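Local coordinates for initiator protein NS1 (Murine minute virus, PDB 4R94), which initiates and directs parvoviral DNA replication through endonuclease and helicase activities, the chain here being its N-terminal, origin-binding nickase domain, at residues A[96-101]-A[130-135]; A[68-73]-A[214-219]. All blocks are in the same frame, centred on the assembly; numbering follows the deposited sequence.

Contact 1: A[96-101]-A[130-135]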
loop_
_atom_site.group_PDB
_atom_site.type_symbol
_atom_site.label_atom_id
_atom_site.label_comp_id
_atom_site.label_asym_id
_atom_site.label_seq_id
_atom_site.Cartn_x
_atom_site.Cartn_y
_atom_site.Cartn_z
ATOM N N LYS A 96 8.656 4.203 -1.377
ATOM C CA LYS A 96 10.074 4.157 -1.743
ATOM C C LYS A 96 10.314 3.051 -2.772
ATOM O O LYS A 96 11.022 3.262 -3.751
ATOM C CB LYS A 96 10.969 3.935 -0.521
ATOM C CG LYS A 96 12.451 4.033 -0.837
ATOM C CD LYS A 96 12.842 5.478 -1.057
ATOM C CE LYS A 96 14.351 5.610 -1.261
ATOM N NZ LYS A 96 14.742 7.031 -1.373
ATOM N N CYS A 97 9.697 1.885 -2.560
ATOM C CA CYS A 97 9.884 0.765 -3.479
ATOM C C CYS A 97 9.355 1.095 -4.868
ATOM O O CYS A 97 10.009 0.819 -5.879
ATOM C CB CYS A 97 9.184 -0.496 -2.962
ATOM S SG CYS A 97 9.963 -1.167 -1.502
ATOM N N LEU A 98 8.154 1.663 -4.909
ATOM C CA LEU A 98 7.535 2.038 -6.170
ATOM C C LEU A 98 8.435 3.037 -6.895
ATOM O O LEU A 98 8.688 2.896 -8.090
ATOM C CB LEU A 98 6.153 2.652 -5.945
ATOM C CG LEU A 98 5.099 1.771 -5.278
ATOM C CD1 LEU A 98 3.879 2.632 -4.969
ATOM C CD2 LEU A 98 4.740 0.583 -6.160
ATOM N N PHE A 99 8.900 4.044 -6.166
ATOM C CA PHE A 99 9.700 5.106 -6.789
ATOM C C PHE A 99 11.054 4.576 -7.270
ATOM O O PHE A 99 11.549 5.009 -8.308
ATOM C CB PHE A 99 9.876 6.281 -5.827
ATOM C CG PHE A 99 8.581 6.961 -5.458
ATOM C CD1 PHE A 99 7.436 6.776 -6.215
ATOM C CD2 PHE A 99 8.514 7.783 -4.346
ATOM C CE1 PHE A 99 6.255 7.404 -5.869
ATOM C CE2 PHE A 99 7.337 8.411 -4.002
ATOM C CZ PHE A 99 6.215 8.225 -4.760
ATOM N N GLU A 100 11.635 3.629 -6.532
ATOM C CA GLU A 100 12.889 3.014 -6.951
ATOM C C GLU A 100 12.721 2.275 -8.266
ATOM O O GLU A 100 13.591 2.364 -9.136
ATOM C CB GLU A 100 13.421 2.071 -5.864
ATOM C CG GLU A 100 13.951 2.832 -4.663
ATOM C CD GLU A 100 14.456 1.958 -3.529
ATOM O OE1 GLU A 100 13.805 0.943 -3.209
ATOM O OE2 GLU A 100 15.500 2.310 -2.939
ATOM N N VAL A 101 11.598 1.569 -8.441
ATOM C CA VAL A 101 11.391 0.854 -9.690
ATOM C C VAL A 101 11.086 1.833 -10.824
ATOM O O VAL A 101 11.568 1.649 -11.942
ATOM C CB VAL A 101 10.285 -0.205 -9.550
ATOM C CG1 VAL A 101 10.066 -0.930 -10.877
ATOM C CG2 VAL A 101 10.732 -1.202 -8.478
ATOM N N VAL A 130 -1.671 -1.703 -3.731
ATOM C CA VAL A 130 -1.173 -0.701 -4.662
ATOM C C VAL A 130 -1.715 -0.938 -6.061
ATOM O O VAL A 130 -1.541 -2.018 -6.631
ATOM C CB VAL A 130 0.361 -0.693 -4.726
ATOM C CG1 VAL A 130 0.842 0.377 -5.730
ATOM C CG2 VAL A 130 0.938 -0.482 -3.347
ATOM N N LEU A 131 -2.351 0.085 -6.619
ATOM C CA LEU A 131 -2.676 0.084 -8.043
ATOM C C LEU A 131 -1.702 1.022 -8.723
ATOM O O LEU A 131 -1.513 2.142 -8.257
ATOM C CB LEU A 131 -4.117 0.551 -8.284
ATOM C CG LEU A 131 -5.223 -0.228 -7.567
ATOM C CD1 LEU A 131 -6.597 0.335 -7.982
ATOM C CD2 LEU A 131 -5.118 -1.728 -7.842
ATOM N N ILE A 132 -1.079 0.594 -9.813
ATOM C CA ILE A 132 -0.134 1.483 -10.488
ATOM C C ILE A 132 -0.038 1.174 -11.978
ATOM O O ILE A 132 0.028 0.005 -12.386
ATOM C CB ILE A 132 1.283 1.401 -9.837
ATOM C CG1 ILE A 132 2.248 2.397 -10.486
ATOM C CG2 ILE A 132 1.833 -0.020 -9.896
ATOM C CD1 ILE A 132 3.505 2.624 -9.665
ATOM N N GLY A 133 -0.036 2.230 -12.787
ATOM C CA GLY A 133 0.068 2.073 -14.223
ATOM C C GLY A 133 0.259 3.405 -14.917
ATOM O O GLY A 133 0.435 4.454 -14.278
ATOM N N GLY A 134 0.220 3.363 -16.244
ATOM C CA GLY A 134 0.376 4.563 -17.039
ATOM C C GLY A 134 0.871 4.207 -18.425
ATOM O O GLY A 134 0.969 3.034 -18.767
ATOM N N LYS A 135 1.180 5.226 -19.222
ATOM C CA LYS A 135 1.594 5.020 -20.607
ATOM C C LYS A 135 2.870 4.176 -20.737
ATOM O O LYS A 135 3.029 3.434 -21.707
ATOM C CB LYS A 135 1.775 6.374 -21.307
ATOM C CG LYS A 135 2.834 7.274 -20.697
ATOM C CD LYS A 135 2.998 8.551 -21.510
ATOM C CE LYS A 135 4.179 9.384 -21.024
ATOM N NZ LYS A 135 5.481 8.679 -21.212
#
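No flat group stands between Leu98 of helix 81-104 and its two partners on strand 125-134, Val130 and Ile132; the contact is branched aliphatic carbon on both sides, with aromatic rings around it. Phe30 and Phe28 of strand 24-31 touch Val130 and Ile132 respectively, while Trp114 of strand 112-121 meets both Ile132 and Phe99.

Leu98 and Val130 point at each other and meet tip to tip. CG1 of Val130 fits against both arms of the fork, 3.9 Å from Leu98 CD1 and 3.9 Å from Leu98 CD2. That methyl is anti to the backbone N of Val130 (chi1 180°). One step along the same face, Ile132 runs fully extended, with CG1 anti to its backbone N (chi1 -176°) and chi2 also near anti, and this carries its CD1 to 4.2 Å from Leu98 CD2. One leucine of the helix thus rests its fork on two strand residues, and the backbones stay well apart: the nearest CA atoms, those of Leu98 and Ile132, are 8.8 Å from each other. All three side chains are buried, the two segments hide 127 Å² between them, and no hydrogen bond crosses.

On the other face of the strand, Leu131 packs against helix 203-211, which carries the nuclease tyrosine, Tyr210. The strand itself brings in the metal ligands His127 and His129 just before Val130. A central antiparallel sheet with helices packed on both faces, and the His-Cys-His of RCR-2 on one of its strands, is the architecture of the HUH endonucleases.

Contact 2: A[68-73]-A[214-219]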
loop_
_atom_site.group_PDB
_atom_site.type_symbol
_atom_site.label_atom_id
_atom_site.label_comp_id
_atom_site.label_asym_id
_atom_site.label_seq_id
_atom_site.Cartn_x
_atom_site.Cartn_y
_atom_site.Cartn_z
ATOM N N ASP A 68 -3.807 12.642 9.682
ATOM C CA ASP A 68 -4.327 13.753 10.476
ATOM C C ASP A 68 -5.506 14.461 9.793
ATOM O O ASP A 68 -6.487 14.822 10.443
ATOM C CB ASP A 68 -3.207 14.771 10.771
ATOM C CG ASP A 68 -2.145 14.233 11.715
ATOM O OD1 ASP A 68 -2.417 13.283 12.486
ATOM O OD2 ASP A 68 -1.013 14.775 11.668
ATOM N N GLN A 69 -5.414 14.665 8.488
ATOM C CA GLN A 69 -6.421 15.439 7.788
ATOM C C GLN A 69 -7.666 14.592 7.493
ATOM O O GLN A 69 -8.758 15.121 7.271
ATOM C CB GLN A 69 -5.844 16.029 6.495
ATOM C CG GLN A 69 -4.534 16.838 6.665
ATOM C CD GLN A 69 -4.534 17.846 7.833
ATOM O OE1 GLN A 69 -5.388 18.747 7.878
ATOM N NE2 GLN A 69 -3.545 17.716 8.771
ATOM N N SER A 70 -7.507 13.275 7.493
ATOM C CA SER A 70 -8.634 12.393 7.166
ATOM C C SER A 70 -9.317 11.883 8.428
ATOM O O SER A 70 -10.308 11.148 8.366
ATOM C CB SER A 70 -8.166 11.218 6.304
ATOM O OG SER A 70 -7.282 10.389 7.016
ATOM N N GLU A 71 -8.777 12.278 9.572
ATOM C CA GLU A 71 -9.348 11.900 10.853
ATOM C C GLU A 71 -10.666 12.618 11.077
ATOM O O GLU A 71 -10.750 13.843 10.947
ATOM C CB GLU A 71 -8.378 12.215 11.989
ATOM C CG GLU A 71 -8.859 11.735 13.341
ATOM C CD GLU A 71 -7.743 11.696 14.356
ATOM O OE1 GLU A 71 -7.129 12.759 14.604
ATOM O OE2 GLU A 71 -7.467 10.601 14.888
ATOM N N ASP A 72 -11.697 11.844 11.399
ATOM C CA ASP A 72 -12.986 12.407 11.765
ATOM C C ASP A 72 -13.036 12.560 13.280
ATOM O O ASP A 72 -13.034 11.572 14.015
ATOM C CB ASP A 72 -14.128 11.523 11.264
ATOM C CG ASP A 72 -15.436 12.279 11.138
ATOM O OD1 ASP A 72 -15.679 13.196 11.952
ATOM O OD2 ASP A 72 -16.221 11.959 10.220
ATOM N N MET A 73 -13.067 13.806 13.743
ATOM C CA MET A 73 -12.958 14.096 15.169
ATOM C C MET A 73 -14.310 14.181 15.869
ATOM O O MET A 73 -14.367 14.300 17.094
ATOM C CB MET A 73 -12.184 15.400 15.383
ATOM C CG MET A 73 -10.687 15.254 15.206
ATOM S SD MET A 73 -9.835 16.841 15.172
ATOM C CE MET A 73 -8.139 16.286 15.175
ATOM N N LYS A 214 -14.727 0.598 1.796
ATOM C CA LYS A 214 -14.306 -0.026 3.047
ATOM C C LYS A 214 -14.640 0.832 4.269
ATOM O O LYS A 214 -14.792 2.055 4.168
ATOM C CB LYS A 214 -12.789 -0.322 3.034
ATOM C CG LYS A 214 -12.289 -1.158 1.845
ATOM C CD LYS A 214 -12.953 -2.530 1.775
ATOM C CE LYS A 214 -12.369 -3.368 0.625
ATOM N NZ LYS A 214 -10.999 -3.919 0.912
ATOM N N LYS A 215 -14.748 0.181 5.422
ATOM C CA LYS A 215 -14.967 0.874 6.694
ATOM C C LYS A 215 -13.658 1.307 7.364
ATOM O O LYS A 215 -12.684 0.557 7.380
ATOM C CB LYS A 215 -15.759 -0.025 7.651
ATOM C CG LYS A 215 -16.052 0.619 9.005
ATOM C CD LYS A 215 -17.235 -0.048 9.697
ATOM C CE LYS A 215 -17.527 0.596 11.047
ATOM N NZ LYS A 215 -18.814 0.102 11.620
ATOM N N LYS A 216 -13.643 2.514 7.924
ATOM C CA LYS A 216 -12.447 3.070 8.556
ATOM C C LYS A 216 -12.141 2.379 9.875
ATOM O O LYS A 216 -13.007 2.243 10.749
ATOM C CB LYS A 216 -12.617 4.582 8.772
ATOM C CG LYS A 216 -11.478 5.296 9.523
ATOM C CD LYS A 216 -10.278 5.523 8.634
ATOM C CE LYS A 216 -9.226 6.423 9.312
ATOM N NZ LYS A 216 -9.635 7.860 9.304
ATOM N N ILE A 217 -10.901 1.932 10.013
ATOM C CA ILE A 217 -10.435 1.373 11.277
ATOM C C ILE A 217 -10.301 2.470 12.334
ATOM O O ILE A 217 -9.605 3.470 12.129
ATOM C CB ILE A 217 -9.088 0.651 11.101
ATOM C CG1 ILE A 217 -9.265 -0.569 10.191
ATOM C CG2 ILE A 217 -8.472 0.282 12.463
ATOM C CD1 ILE A 217 -7.938 -1.157 9.719
ATOM N N SER A 218 -10.956 2.276 13.475
ATOM C CA SER A 218 -10.961 3.295 14.524
ATOM C C SER A 218 -10.610 2.726 15.894
ATOM O O SER A 218 -10.625 3.441 16.894
ATOM C CB SER A 218 -12.333 3.962 14.589
ATOM O OG SER A 218 -13.334 2.973 14.745
ATOM N N THR A 219 -10.302 1.435 15.930
ATOM C CA THR A 219 -10.057 0.732 17.181
ATOM C C THR A 219 -8.855 -0.191 17.078
ATOM O O THR A 219 -8.425 -0.551 15.984
ATOM C CB THR A 219 -11.282 -0.123 17.600
ATOM O OG1 THR A 219 -11.491 -1.158 16.630
ATOM C CG2 THR A 219 -12.541 0.722 17.693
HETATM O O HOH W 1 -7.889 7.869 6.436
HETATM O O HOH W 2 -7.298 9.234 9.883
HETATM O O HOH W 3 -12.491 9.260 8.542
HETATM O O HOH W 4 -11.184 8.714 11.558
#
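Ser70 and Lys216 meet through water at the edge of this HUH nickase domain, where the C-terminal end of helix 54-70 faces the loop after helix 203-211, entered by way of Lys214, the last residue of the RCR-3 motif. Lys214 itself turns to the metal site, forming a salt bridge with the magnesium ligand Glu119.

Along 68-73 the contact begins at Ser70. Its OG, held at chi1 65°, is tied back mainly to Thr66 O, with Trp67 O sharing the hydroxyl, and it also accepts a hydrogen bond from water 1 at 2.7 Å. Ser70 O serves water 3, which donates to it at 2.9 Å. Next comes Glu71, whose carboxylate does not reach the lysine: its OE2 stays 6.6 Å from Lys216 NZ and has a weak hydrogen bond with Thr77 OG1. Asp72 takes part through its backbone, its N donating to water 4, while its OD1 bonds Glu74 N two residues on.

Across from them, Lys216 sends out a chain that starts with CG anti to the backbone N (chi1 176°) and then bends at chi2 and again at chi4. The ammonium group also makes a cation-pi contact with Trp67, three residues before Ser70 in the helix. Four waters lie within bonding distance of NZ, more than its three hydrogens can serve at full strength; the bonds to waters 1 and 3 are weak, but water 4 accepts from Lys216 NZ at 2.9 Å, and water 2 accepts from Lys216 NZ at 2.8 Å while donating to Ser70 OG at 3.1 Å.

Overall arrangement
The two contacts lie on opposite sides of the chain's centre, their centres 26 Å apart and their nearest atoms about 11 Å apart, so they do not touch. Along the chain, contact 1 is nested inside the long loop closed by contact 2, and helices 54-70 and 81-104, which supply the first segments, are consecutive. The touching residues of both stand back from the magnesium site: the Val130 side chain is about 11 Å from the bound ion, and the Lys216 side chain about 10 Å from that of Glu119, although Lys214 in segment 214-219 reaches the site through Glu119. Contact 1 is buried apolar packing behind the strand bearing His127 and His129; contact 2 is a solvated link in the loop leaving Tyr210.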